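Local structure of L-iditol 2-dehydrogenase (Clostridium scindens, 4OH1) at residues A[332-335]-A[336-340]. The protein probably oxidises L-iditol and related polyols with NAD+, as a zinc-binding member of the medium-chain alcohol dehydrogenase family. Sequence-based numbering, arbitrary orientation.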
loop_
_atom_site.group_PDB
_atom_site.type_symbol
_atom_site.label_atom_id
_atom_site.label_comp_id
_atom_site.label_asym_id
_atom_site.label_seq_id
_atom_site.Cartn_x
_atom_site.Cartn_y
_atom_site.Cartn_z
ATOM N N GLN A 332 -18.570 15.399 40.343
ATOM C CA GLN A 332 -17.957 14.105 40.682
ATOM C C GLN A 332 -17.252 13.485 39.489
ATOM O O GLN A 332 -16.258 12.794 39.655
ATOM C CB GLN A 332 -18.968 13.106 41.185
ATOM C CG GLN A 332 -19.366 13.317 42.616
ATOM C CD GLN A 332 -20.834 13.010 42.835
ATOM O OE1 GLN A 332 -21.710 13.806 42.456
ATOM N NE2 GLN A 332 -21.115 11.839 43.413
ATOM N N ALA A 333 -17.781 13.719 38.292
ATOM C CA ALA A 333 -17.180 13.168 37.112
ATOM C C ALA A 333 -15.811 13.710 36.925
ATOM O O ALA A 333 -14.882 12.985 36.547
ATOM C CB ALA A 333 -18.015 13.456 35.875
ATOM N N PHE A 334 -15.670 15.002 37.122
ATOM C CA PHE A 334 -14.357 15.592 36.970
ATOM C C PHE A 334 -13.425 15.204 38.153
ATOM O O PHE A 334 -12.227 15.022 37.944
ATOM C CB PHE A 334 -14.474 17.088 36.648
ATOM C CG PHE A 334 -14.837 17.311 35.226
ATOM C CD1 PHE A 334 -13.865 17.283 34.252
ATOM C CD2 PHE A 334 -16.136 17.402 34.848
ATOM C CE1 PHE A 334 -14.173 17.394 32.932
ATOM C CE2 PHE A 334 -16.477 17.516 33.516
ATOM C CZ PHE A 334 -15.493 17.508 32.551
ATOM N N GLU A 335 -13.954 15.001 39.358
ATOM C CA GLU A 335 -13.098 14.419 40.411
ATOM C C GLU A 335 -12.576 13.050 39.944
ATOM O O GLU A 335 -11.374 12.778 40.018
ATOM C CB GLU A 335 -13.829 14.258 41.725
ATOM C CG GLU A 335 -14.165 15.543 42.427
ATOM C CD GLU A 335 -15.083 15.295 43.663
ATOM O OE1 GLU A 335 -15.007 14.171 44.232
ATOM O OE2 GLU A 335 -15.887 16.197 44.053
ATOM N N ASP A 336 -13.474 12.211 39.425
ATOM C CA ASP A 336 -13.075 10.894 38.917
ATOM C C ASP A 336 -12.048 11.018 37.826
ATOM O O ASP A 336 -11.084 10.306 37.822
ATOM C CB ASP A 336 -14.272 10.110 38.433
ATOM C CG ASP A 336 -15.123 9.637 39.552
ATOM O OD1 ASP A 336 -14.703 9.827 40.696
ATOM O OD2 ASP A 336 -16.221 9.103 39.324
ATOM N N LEU A 337 -12.219 11.966 36.933
ATOM C CA LEU A 337 -11.240 12.203 35.906
ATOM C C LEU A 337 -9.871 12.513 36.501
ATOM O O LEU A 337 -8.868 11.901 36.111
ATOM C CB LEU A 337 -11.657 13.378 35.049
ATOM C CG LEU A 337 -10.693 13.648 33.899
ATOM C CD1 LEU A 337 -10.858 12.567 32.857
ATOM C CD2 LEU A 337 -10.927 15.002 33.280
ATOM N N TYR A 338 -9.831 13.484 37.420
ATOM C CA TYR A 338 -8.561 13.948 37.975
ATOM C C TYR A 338 -7.921 12.831 38.772
ATOM O O TYR A 338 -6.736 12.821 38.881
ATOM C CB TYR A 338 -8.669 15.218 38.855
ATOM C CG TYR A 338 -9.319 16.446 38.204
ATOM C CD1 TYR A 338 -9.063 16.800 36.877
ATOM C CD2 TYR A 338 -10.201 17.247 38.936
ATOM C CE1 TYR A 338 -9.670 17.904 36.308
ATOM C CE2 TYR A 338 -10.810 18.328 38.377
ATOM C CZ TYR A 338 -10.542 18.660 37.074
ATOM O OH TYR A 338 -11.176 19.752 36.556
ATOM N N SER A 339 -8.691 11.883 39.304
ATOM C CA SER A 339 -8.101 10.733 39.974
ATOM C C SER A 339 -7.243 9.881 39.034
ATOM O O SER A 339 -6.436 9.093 39.486
ATOM C CB SER A 339 -9.175 9.847 40.626
ATOM O OG SER A 339 -9.704 8.919 39.691
ATOM N N LYS A 340 -7.431 10.008 37.725
ATOM C CA LYS A 340 -6.748 9.135 36.781
ATOM C C LYS A 340 -6.902 7.628 37.034
ATOM O O LYS A 340 -6.172 6.842 36.475
ATOM C CB LYS A 340 -5.288 9.533 36.704
ATOM C CG LYS A 340 -5.030 10.419 35.530
ATOM C CD LYS A 340 -3.976 11.452 35.839
ATOM C CE LYS A 340 -3.785 12.407 34.659
ATOM N NZ LYS A 340 -2.921 13.574 35.016
#
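Phe334 and Leu337 run alongside each other from the inner flank of the helix 330-338, with Leu337 CD2 3.8 Å from Phe334 CD1. Leu337 CG stands anti to the backbone N (chi1 -177°), which carries the side chain beside the phenyl ring, and chi2 of 73° sets CD2 as the touching methyl. Bulky apolar residues suit this flank, where both reach Ile45 and the strand 344-348, and small Ala333 lets the helix settle against Ile347. One turn on, Tyr338 CE2 comes within 4.2 Å of Phe334 CB. Phe334 O lies against one face of the Tyr338 ring, offset toward its rim and 3.2 Å from Tyr338 CG, while the ring's other contacts include Leu53 and Thr54 of the helix 48-54. Tyr338 N also donates to Phe334 O at 2.9 Å, with an N-H...O angle of 165°.

The opposite flank is looser and more polar. Gln332 and Glu335 are exposed, and Glu335 extends its chain beyond CG, as suits a carboxylate facing solvent. Asp336 is intermediate: its OD2 accepts a hydrogen bond from His325 NE2, which ties the helix to the strand 321-326.

At the C-terminal end, Ser339 OG folds back to donate to Asp336 O at 2.7 Å, and also bonds Lys341 N, a short hydroxyl well placed where the helical ladder runs out. Lys340 then leaves the helix with positive phi, and its N bonds Leu337 O. The helix 330-338 connects the parallel strands 321-326 and 344-348 as a beta-alpha-beta unit, in the GroES-like catalytic domain of zinc-containing alcohol dehydrogenases.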